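Local coordinates for odorant binding protein (AGAP010409-PA) (Anopheles gambiae, PDB 3QME) that probably binds small odorant molecules in an internal, helix-lined pocket, here occupied by cyclohexanone, as a secreted member of the PBP/GOBP family, at residues A83-K88 against Y101-C106; S6-C11 against R43-E48; Y52-G57 against E94-R99. All blocks are in the same frame, centred on the assembly; numbering follows the deposited sequence. Where two conformers were deposited one is given.

Interaction 1 of 3, residues A83-K88 against Y101-C106. With CYH (cyclohexanone), chain B.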
loop_
_atom_site.group_PDB
_atom_site.type_symbol
_atom_site.label_atom_id
_atom_site.label_comp_id
_atom_site.label_asym_id
_atom_site.label_seq_id
_atom_site.Cartn_x
_atom_site.Cartn_y
_atom_site.Cartn_z
ATOM N N ALA A 83 13.963 4.140 4.471
ATOM C CA ALA A 83 14.923 3.089 4.839
ATOM C C ALA A 83 14.299 1.687 4.792
ATOM O O ALA A 83 14.901 0.745 4.256
ATOM C CB ALA A 83 15.534 3.367 6.222
ATOM N N CYS A 84 13.104 1.542 5.350
ATOM C CA CYS A 84 12.395 0.266 5.243
ATOM C C CYS A 84 12.283 -0.193 3.775
ATOM O O CYS A 84 12.640 -1.325 3.426
ATOM C CB CYS A 84 10.995 0.382 5.851
ATOM S SG CYS A 84 10.011 -1.167 5.885
ATOM N N LEU A 85 11.758 0.694 2.937
ATOM C CA LEU A 85 11.529 0.415 1.527
ATOM C C LEU A 85 12.805 0.080 0.773
ATOM O O LEU A 85 12.807 -0.788 -0.093
ATOM C CB LEU A 85 10.808 1.602 0.867
ATOM C CG LEU A 85 9.375 1.812 1.382
ATOM C CD1 LEU A 85 8.850 3.208 1.036
ATOM C CD2 LEU A 85 8.426 0.729 0.853
ATOM N N GLU A 86 13.892 0.771 1.081
ATOM C CA GLU A 86 15.154 0.487 0.392
ATOM C C GLU A 86 15.706 -0.868 0.796
ATOM O O GLU A 86 16.368 -1.535 -0.005
ATOM C CB GLU A 86 16.199 1.587 0.646
ATOM C CG GLU A 86 15.908 2.884 -0.109
ATOM C CD GLU A 86 16.709 4.074 0.412
ATOM O OE1 GLU A 86 17.691 3.853 1.159
ATOM O OE2 GLU A 86 16.351 5.232 0.080
ATOM N N ALA A 87 15.433 -1.273 2.040
ATOM C CA ALA A 87 15.871 -2.579 2.537
ATOM C C ALA A 87 15.129 -3.730 1.851
ATOM O O ALA A 87 15.553 -4.879 1.930
ATOM C CB ALA A 87 15.684 -2.672 4.041
ATOM N N LYS A 88 14.014 -3.422 1.195
ATOM C CA LYS A 88 13.226 -4.454 0.522
ATOM C C LYS A 88 13.660 -4.675 -0.926
ATOM O O LYS A 88 13.156 -5.575 -1.604
ATOM C CB LYS A 88 11.738 -4.127 0.602
ATOM C CG LYS A 88 11.164 -4.444 1.980
ATOM C CD LYS A 88 9.789 -3.885 2.150
ATOM C CE LYS A 88 9.117 -4.482 3.385
ATOM N NZ LYS A 88 9.156 -5.960 3.378
ATOM N N TYR A 101 2.967 -5.238 -2.734
ATOM C CA TYR A 101 2.593 -5.764 -1.425
ATOM C C TYR A 101 3.769 -5.698 -0.454
ATOM O O TYR A 101 3.609 -5.328 0.716
ATOM C CB TYR A 101 2.100 -7.201 -1.571
ATOM C CG TYR A 101 1.596 -7.818 -0.298
ATOM C CD1 TYR A 101 2.420 -8.613 0.479
ATOM C CD2 TYR A 101 0.276 -7.625 0.117
ATOM C CE1 TYR A 101 1.944 -9.211 1.652
ATOM C CE2 TYR A 101 -0.199 -8.197 1.279
ATOM C CZ TYR A 101 0.633 -8.993 2.039
ATOM O OH TYR A 101 0.156 -9.569 3.193
ATOM N N SER A 102 4.954 -6.054 -0.944
ATOM C CA SER A 102 6.169 -5.922 -0.149
ATOM C C SER A 102 6.384 -4.478 0.303
ATOM O O SER A 102 6.716 -4.227 1.463
ATOM C CB SER A 102 7.389 -6.419 -0.926
ATOM O OG SER A 102 8.551 -6.300 -0.126
ATOM N N ALA A 103 6.199 -3.534 -0.613
ATOM C CA ALA A 103 6.303 -2.113 -0.280
ATOM C C ALA A 103 5.336 -1.749 0.838
ATOM O O ALA A 103 5.736 -1.163 1.846
ATOM C CB ALA A 103 6.022 -1.265 -1.514
ATOM N N PHE A 104 4.061 -2.098 0.645
ATOM C CA PHE A 104 3.003 -1.868 1.631
ATOM C C PHE A 104 3.350 -2.385 3.029
ATOM O O PHE A 104 2.941 -1.793 4.028
ATOM C CB PHE A 104 1.692 -2.523 1.167
ATOM C CG PHE A 104 0.582 -2.463 2.200
ATOM C CD1 PHE A 104 0.186 -3.608 2.888
ATOM C CD2 PHE A 104 -0.039 -1.258 2.502
ATOM C CE1 PHE A 104 -0.810 -3.551 3.853
ATOM C CE2 PHE A 104 -1.043 -1.189 3.465
ATOM C CZ PHE A 104 -1.430 -2.340 4.140
ATOM N N GLN A 105 4.096 -3.485 3.102
ATOM C CA GLN A 105 4.411 -4.072 4.407
ATOM C C GLN A 105 5.162 -3.080 5.305
ATOM O O GLN A 105 5.105 -3.158 6.530
ATOM C CB GLN A 105 5.201 -5.373 4.248
ATOM C CG GLN A 105 4.473 -6.527 3.572
ATOM C CD GLN A 105 5.333 -7.783 3.529
ATOM O OE1 GLN A 105 6.536 -7.720 3.264
ATOM N NE2 GLN A 105 4.723 -8.925 3.808
ATOM N N CYS A 106 5.876 -2.148 4.692
ATOM C CA CYS A 106 6.600 -1.144 5.471
ATOM C C CYS A 106 5.650 -0.246 6.250
ATOM O O CYS A 106 6.003 0.247 7.318
ATOM C CB CYS A 106 7.476 -0.288 4.557
ATOM S SG CYS A 106 9.037 -1.093 4.106
HETATM C C1 CYH B . 0.667 0.020 -1.743
HETATM O O1 CYH B . 0.665 -0.528 -2.839
HETATM C C2 CYH B . 1.938 0.011 -0.932
HETATM C C3 CYH B . 2.073 1.264 -0.074
HETATM C C4 CYH B . 0.791 1.594 0.669
HETATM C C5 CYH B . -0.363 1.835 -0.291
HETATM C C6 CYH B . -0.604 0.670 -1.241
#
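The disulfide between Cys-84 and Cys-106 ties helix 75-87 to segment 101-106, which carries on from helix 96-105, its SG atoms 2.0 Å apart and its chi3 of -93° close to the relaxed right angle. The two halves reach each other differently: Cys-84 SG lies anti to its backbone N, whereas Cys-106 SG lies anti to its carbonyl carbon. This is one of three disulfides that cross-link the helices of this odorant-binding protein fold. Next to it Leu-85 lays its CD2 branch against the helix 96-105 backbone, 3.4 Å from Ala-103 O and 3.9 Å from Ala-103 CB, and Leu-85 and Ala-103 both also touch Val-58. Lys-88, further along, stretches its methylenes over Ser-102: CE comes to 3.1 Å from Ser-102 O, and CD and CE also pack against Cys-106 SG. A bend at chi4 (-52°) turns the ammonium toward Gln-105. In one of two deposited conformers of Gln-105, Lys-88 NZ donates to Gln-105 OE1 over 3.2 Å. Elsewhere on helix 96-105, Phe-104 borders the bound ketone, with CB 3.3 Å from CYH C2 and the ring edge directed at C4.

Interaction 2 of 3, residues S6-C11 against R43-E48. With CYH (cyclohexanone), chain B.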
loop_
_atom_site.group_PDB
_atom_site.type_symbol
_atom_site.label_atom_id
_atom_site.label_comp_id
_atom_site.label_asym_id
_atom_site.label_seq_id
_atom_site.Cartn_x
_atom_site.Cartn_y
_atom_site.Cartn_z
ATOM N N SER A 6 -15.665 2.900 -3.177
ATOM C CA SER A 6 -15.542 2.873 -4.630
ATOM C C SER A 6 -14.312 2.108 -5.119
ATOM O O SER A 6 -14.416 1.251 -5.998
ATOM C CB SER A 6 -15.518 4.311 -5.159
ATOM O OG SER A 6 -15.472 4.350 -6.576
ATOM N N VAL A 7 -13.149 2.422 -4.549
ATOM C CA VAL A 7 -11.890 1.816 -4.981
ATOM C C VAL A 7 -11.801 0.324 -4.643
ATOM O O VAL A 7 -11.254 -0.460 -5.427
ATOM C CB VAL A 7 -10.668 2.618 -4.459
ATOM C CG1 VAL A 7 -9.385 1.878 -4.716
ATOM C CG2 VAL A 7 -10.609 3.991 -5.125
ATOM N N ILE A 8 -12.366 -0.086 -3.512
ATOM C CA ILE A 8 -12.389 -1.513 -3.171
ATOM C C ILE A 8 -13.169 -2.316 -4.214
ATOM O O ILE A 8 -12.685 -3.331 -4.735
ATOM C CB ILE A 8 -13.027 -1.786 -1.786
ATOM C CG1 ILE A 8 -12.258 -1.078 -0.670
ATOM C CG2 ILE A 8 -13.117 -3.290 -1.520
ATOM C CD1 ILE A 8 -10.773 -1.153 -0.820
ATOM N N GLU A 9 -14.384 -1.861 -4.519
ATOM C CA GLU A 9 -15.207 -2.548 -5.507
ATOM C C GLU A 9 -14.524 -2.607 -6.874
ATOM O O GLU A 9 -14.496 -3.660 -7.514
ATOM C CB GLU A 9 -16.585 -1.894 -5.608
ATOM C CG GLU A 9 -17.359 -1.907 -4.279
ATOM C CD GLU A 9 -17.488 -3.304 -3.699
ATOM O OE1 GLU A 9 -17.144 -3.490 -2.515
ATOM O OE2 GLU A 9 -17.928 -4.219 -4.428
ATOM N N SER A 10 -13.952 -1.488 -7.313
ATOM C CA SER A 10 -13.341 -1.440 -8.644
ATOM C C SER A 10 -12.120 -2.339 -8.724
ATOM O O SER A 10 -11.913 -3.046 -9.713
ATOM C CB SER A 10 -12.977 -0.004 -9.035
ATOM O OG SER A 10 -14.162 0.768 -9.164
ATOM N N CYS A 11 -11.303 -2.302 -7.681
ATOM C CA CYS A 11 -10.093 -3.105 -7.663
ATOM C C CYS A 11 -10.418 -4.596 -7.557
ATOM O O CYS A 11 -9.694 -5.434 -8.102
ATOM C CB CYS A 11 -9.143 -2.639 -6.560
ATOM S SG CYS A 11 -8.175 -1.188 -7.062
ATOM N N ARG A 43 -1.813 -3.752 -4.717
ATOM C CA ARG A 43 -1.232 -2.918 -5.763
ATOM C C ARG A 43 -2.281 -2.015 -6.414
ATOM O O ARG A 43 -2.037 -0.835 -6.651
ATOM C CB ARG A 43 -0.558 -3.769 -6.837
ATOM C CG ARG A 43 -0.186 -2.956 -8.066
ATOM C CD ARG A 43 0.643 -3.774 -9.049
ATOM N NE ARG A 43 0.974 -2.984 -10.236
ATOM C CZ ARG A 43 0.248 -2.981 -11.352
ATOM N NH1 ARG A 43 -0.841 -3.733 -11.442
ATOM N NH2 ARG A 43 0.612 -2.240 -12.383
ATOM N N CYS A 44 -3.442 -2.580 -6.721
ATOM C CA CYS A 44 -4.512 -1.839 -7.396
ATOM C C CYS A 44 -5.010 -0.630 -6.591
ATOM O O CYS A 44 -5.191 0.471 -7.136
ATOM C CB CYS A 44 -5.682 -2.776 -7.719
ATOM S SG CYS A 44 -7.048 -1.950 -8.553
ATOM N N ILE A 45 -5.235 -0.848 -5.300
ATOM C CA ILE A 45 -5.649 0.203 -4.369
ATOM C C ILE A 45 -4.575 1.289 -4.265
ATOM O O ILE A 45 -4.868 2.487 -4.334
ATOM C CB ILE A 45 -5.889 -0.382 -2.945
ATOM C CG1 ILE A 45 -7.024 -1.411 -2.954
ATOM C CG2 ILE A 45 -6.182 0.727 -1.941
ATOM C CD1 ILE A 45 -8.306 -0.897 -3.486
ATOM N N GLY A 46 -3.323 0.877 -4.089
ATOM C CA GLY A 46 -2.246 1.852 -4.018
ATOM C C GLY A 46 -2.153 2.692 -5.284
ATOM O O GLY A 46 -1.905 3.904 -5.239
ATOM N N LEU A 47 -2.360 2.050 -6.426
ATOM C CA LEU A 47 -2.331 2.757 -7.707
ATOM C C LEU A 47 -3.511 3.728 -7.829
ATOM O O LEU A 47 -3.335 4.907 -8.161
ATOM C CB LEU A 47 -2.328 1.754 -8.874
ATOM C CG LEU A 47 -1.028 0.986 -9.103
ATOM C CD1 LEU A 47 -1.181 0.045 -10.295
ATOM C CD2 LEU A 47 0.128 1.954 -9.307
ATOM N N GLU A 48 -4.709 3.239 -7.522
ATOM C CA GLU A 48 -5.937 4.032 -7.646
ATOM C C GLU A 48 -5.978 5.235 -6.720
ATOM O O GLU A 48 -6.463 6.300 -7.103
ATOM C CB GLU A 48 -7.171 3.163 -7.381
ATOM C CG GLU A 48 -7.534 2.237 -8.523
ATOM C CD GLU A 48 -7.961 2.987 -9.784
ATOM O OE1 GLU A 48 -8.480 4.124 -9.677
ATOM O OE2 GLU A 48 -7.770 2.430 -10.883
HETATM C C1 CYH B . 0.667 0.020 -1.743
HETATM O O1 CYH B . 0.665 -0.528 -2.839
HETATM C C2 CYH B . 1.938 0.011 -0.932
HETATM C C3 CYH B . 2.073 1.264 -0.074
HETATM C C4 CYH B . 0.791 1.594 0.669
HETATM C C5 CYH B . -0.363 1.835 -0.291
HETATM C C6 CYH B . -0.604 0.670 -1.241
#
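Val-7 opens the contact by sending CG1 onto Ile-45, in a pairing of helix 6-14 with helix 36-48 that is locked by one of the disulfides of the odorant-binding protein fold. The local helix axes approach to 9.5 Å with their directions 131° apart. With CG1 anti to the backbone N (chi1 171°), Val-7 puts that methyl 3.2 Å from Ile-45 CD1, tighter than ordinary van der Waals contact, and also against Glu-48 CB. Ile-8 starts out pointing away from helix 36-48, yet its CD1 returns to 3.6 Å from Ile-45 CD1. The one Ile-45 methyl is thus shared by two successive residues, and it further touches Cys-11 CB; Phe-41 borders Ile-8 and Cys-11 as well. Glu-9 faces the other way and forms salt bridges with Lys-24 and Arg-28. At Cys-11 the covalent link is made, SG to Cys-44 SG 2.0 Å with chi3 -81°, and with Cys-11 CA and Cys-44 CA 5.7 Å apart. Past these residues the far side of helix 36-48 meets cyclohexanone, Gly-46 CA being 3.4 Å from CYH C6. Beside the disulfide, Glu-48 CG, anti to its own carbonyl carbon, rests 3.8 Å from Cys-11 SG.

Interaction 3 of 3, residues Y52-G57 against E94-R99. With CYH (cyclohexanone), chain B.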
loop_
_atom_site.group_PDB
_atom_site.type_symbol
_atom_site.label_atom_id
_atom_site.label_comp_id
_atom_site.label_asym_id
_atom_site.label_seq_id
_atom_site.Cartn_x
_atom_site.Cartn_y
_atom_site.Cartn_z
ATOM N N TYR A 52 0.909 4.799 -4.402
ATOM C CA TYR A 52 1.969 3.888 -4.834
ATOM C C TYR A 52 2.061 3.936 -6.335
ATOM O O TYR A 52 1.089 4.272 -7.008
ATOM C CB TYR A 52 1.701 2.437 -4.371
ATOM C CG TYR A 52 2.718 1.421 -4.891
ATOM C CD1 TYR A 52 3.925 1.210 -4.227
ATOM C CD2 TYR A 52 2.468 0.679 -6.045
ATOM C CE1 TYR A 52 4.866 0.294 -4.704
ATOM C CE2 TYR A 52 3.401 -0.250 -6.528
ATOM C CZ TYR A 52 4.591 -0.435 -5.854
ATOM O OH TYR A 52 5.505 -1.341 -6.331
ATOM N N ASP A 53 3.227 3.558 -6.840
ATOM C CA ASP A 53 3.547 3.585 -8.256
ATOM C C ASP A 53 4.580 2.482 -8.515
ATOM O O ASP A 53 5.519 2.361 -7.744
ATOM C CB ASP A 53 4.178 4.942 -8.558
ATOM C CG ASP A 53 4.457 5.128 -10.008
ATOM O OD1 ASP A 53 3.579 5.704 -10.666
ATOM O OD2 ASP A 53 5.528 4.681 -10.492
ATOM N N ASP A 54 4.423 1.677 -9.569
ATOM C CA ASP A 54 5.382 0.588 -9.843
ATOM C C ASP A 54 6.830 1.078 -10.003
ATOM O O ASP A 54 7.782 0.357 -9.685
ATOM C CB ASP A 54 5.010 -0.200 -11.109
ATOM C CG ASP A 54 3.655 -0.884 -11.008
ATOM O OD1 ASP A 54 3.362 -1.515 -9.975
ATOM O OD2 ASP A 54 2.879 -0.790 -11.976
ATOM N N LYS A 55 6.996 2.286 -10.530
ATOM C CA LYS A 55 8.328 2.813 -10.793
ATOM C C LYS A 55 8.853 3.668 -9.639
ATOM O O LYS A 55 9.989 3.510 -9.216
ATOM C CB LYS A 55 8.343 3.625 -12.084
ATOM C CG LYS A 55 9.700 4.270 -12.365
ATOM C CD LYS A 55 9.745 4.966 -13.712
ATOM C CE LYS A 55 11.182 5.348 -14.060
ATOM N NZ LYS A 55 11.313 5.848 -15.455
ATOM N N TYR A 56 8.018 4.572 -9.134
ATOM C CA TYR A 56 8.459 5.551 -8.155
ATOM C C TYR A 56 8.208 5.101 -6.718
ATOM O O TYR A 56 8.572 5.800 -5.768
ATOM C CB TYR A 56 7.834 6.927 -8.454
ATOM C CG TYR A 56 8.236 7.429 -9.826
ATOM C CD1 TYR A 56 9.555 7.769 -10.095
ATOM C CD2 TYR A 56 7.312 7.518 -10.868
ATOM C CE1 TYR A 56 9.942 8.204 -11.355
ATOM C CE2 TYR A 56 7.692 7.951 -12.133
ATOM C CZ TYR A 56 9.011 8.293 -12.364
ATOM O OH TYR A 56 9.410 8.729 -13.606
ATOM N N GLY A 57 7.596 3.926 -6.570
ATOM C CA GLY A 57 7.376 3.334 -5.260
ATOM C C GLY A 57 6.287 4.010 -4.452
ATOM O O GLY A 57 5.241 4.369 -4.974
ATOM N N GLU A 94 10.391 -9.022 -9.367
ATOM C CA GLU A 94 9.938 -9.024 -10.755
ATOM C C GLU A 94 8.417 -8.929 -10.882
ATOM O O GLU A 94 7.900 -8.243 -11.759
ATOM C CB GLU A 94 10.475 -10.262 -11.479
ATOM C CG GLU A 94 10.891 -9.993 -12.920
ATOM C CD GLU A 94 12.022 -10.903 -13.390
ATOM O OE1 GLU A 94 12.791 -11.406 -12.534
ATOM O OE2 GLU A 94 12.140 -11.113 -14.617
ATOM N N ASP A 95 7.708 -9.612 -9.992
ATOM C CA ASP A 95 6.245 -9.571 -9.968
ATOM C C ASP A 95 5.788 -8.219 -9.422
ATOM O O ASP A 95 6.113 -7.865 -8.282
ATOM C CB ASP A 95 5.735 -10.717 -9.091
ATOM C CG ASP A 95 4.227 -10.803 -9.041
ATOM O OD1 ASP A 95 3.716 -11.933 -9.112
ATOM O OD2 ASP A 95 3.549 -9.766 -8.908
ATOM N N LEU A 96 5.044 -7.469 -10.233
ATOM C CA LEU A 96 4.617 -6.117 -9.854
ATOM C C LEU A 96 3.669 -6.103 -8.651
ATOM O O LEU A 96 3.691 -5.168 -7.845
ATOM C CB LEU A 96 3.965 -5.395 -11.032
ATOM C CG LEU A 96 4.854 -5.163 -12.257
ATOM C CD1 LEU A 96 4.028 -4.552 -13.366
ATOM C CD2 LEU A 96 6.065 -4.303 -11.917
ATOM N N CYS A 97 2.824 -7.127 -8.540
ATOM C CA CYS A 97 1.919 -7.232 -7.396
ATOM C C CYS A 97 2.679 -7.536 -6.105
ATOM O O CYS A 97 2.441 -6.914 -5.068
ATOM C CB CYS A 97 0.854 -8.293 -7.650
ATOM S SG CYS A 97 -0.170 -7.931 -9.085
ATOM N N GLU A 98 3.580 -8.508 -6.166
ATOM C CA GLU A 98 4.396 -8.865 -5.018
ATOM C C GLU A 98 5.258 -7.681 -4.568
ATOM O O GLU A 98 5.397 -7.418 -3.368
ATOM C CB GLU A 98 5.282 -10.070 -5.362
ATOM C CG GLU A 98 6.124 -10.572 -4.201
ATOM C CD GLU A 98 7.058 -11.702 -4.613
ATOM O OE1 GLU A 98 7.811 -12.187 -3.743
ATOM O OE2 GLU A 98 7.039 -12.099 -5.804
ATOM N N ARG A 99 5.819 -6.959 -5.534
ATOM C CA ARG A 99 6.603 -5.759 -5.233
ATOM C C ARG A 99 5.767 -4.746 -4.458
ATOM O O ARG A 99 6.214 -4.200 -3.449
ATOM C CB ARG A 99 7.116 -5.125 -6.518
ATOM C CG ARG A 99 8.065 -3.971 -6.293
ATOM C CD ARG A 99 8.266 -3.195 -7.592
ATOM N NE ARG A 99 8.899 -4.030 -8.610
ATOM C CZ ARG A 99 9.123 -3.634 -9.860
ATOM N NH1 ARG A 99 8.757 -2.419 -10.257
ATOM N NH2 ARG A 99 9.711 -4.457 -10.717
HETATM C C1 CYH B . 0.667 0.020 -1.743
HETATM O O1 CYH B . 0.665 -0.528 -2.839
HETATM C C2 CYH B . 1.938 0.011 -0.932
HETATM C C3 CYH B . 2.073 1.264 -0.074
HETATM C C4 CYH B . 0.791 1.594 0.669
HETATM C C5 CYH B . -0.363 1.835 -0.291
HETATM C C6 CYH B . -0.604 0.670 -1.241
HETATM O O HOH W 1 4.873 -2.731 -8.258
#
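Direct hydrogen bonding across the contact comes from Arg-99, whose NH1 donates to the backbone carbonyl of Asp-54 with NH1 to O 3.0 Å. The acceptor lies at the edge of the guanidinium, only 5° out of its plane, but the bond is bent, with an N-H...O angle of 133°. A turn at chi3 (-63°) brings the guanidinium round to this carbonyl. Arg-99 NH2 also hydrogen-bonds Ile-93 O, in the loop before its helix, so the group is gripped from there as well as from the segment opposite.

Water-mediated bonding adds a second bridge. A single water, 2.5 Å from Tyr-52 OH, accepts the phenol proton and donates to Asp-54 OD1 and to Leu-96 O, joining three residues in one node. It sits in the plane of the Tyr-52 ring, at the edge. The other carboxylate oxygen, Asp-54 OD2, forms a salt bridge with Arg-43 of helix 36-48.

Turn and cap bonds shape the two partners. Residues 52-57 make the hairpin that joins the short strands 52-53 and 57-58; within it Asp-53 OD2 accepts from Lys-55 N and Tyr-56 N, an Asx turn and Asx motif, the two donors arriving from opposite faces of the carboxylate. Across from it, Asp-95 N-caps helix 96-105, its OD2 taking Glu-98 N at 3.0 Å and Cys-97 N weakly.

Van der Waals contacts complete the interface. Tyr-52 OH lies 3.6 Å from Arg-99 CD, the two side chains crossing nearly at right angles. Within its own segment, Leu-96 CD2 lies over one face of the Arg-99 guanidinium, off-centre toward its rim. At its other end Tyr-52 lines the ligand pocket: CB and CG are each 3.5 Å from CYH O1.

In the fold
All three contacts reach the same cyclohexanone, within a single PBP/GOBP domain. Interaction 2 closes along the chain before either of the others opens, while interactions 1 and 3 interlock, their segments alternating. Interactions 1 and 2 lie on opposite sides of the chain's centre, their own centres 20 Å apart and without contact. Interaction 3 connects them: it shares helix 96-105 with interaction 1, where Ala-103 CB packs on Tyr-52 CE1, and meets helix 36-48 of interaction 2, where Leu-47 CD2 packs on Tyr-52 O. Disulfides join helices 6-14 and 36-48, 36-48 and 96-105 (Cys-40 to Cys-97, from segment 94-99), and 75-87 to segment 101-106; helices 36-48 and 96-105 reach the ligand.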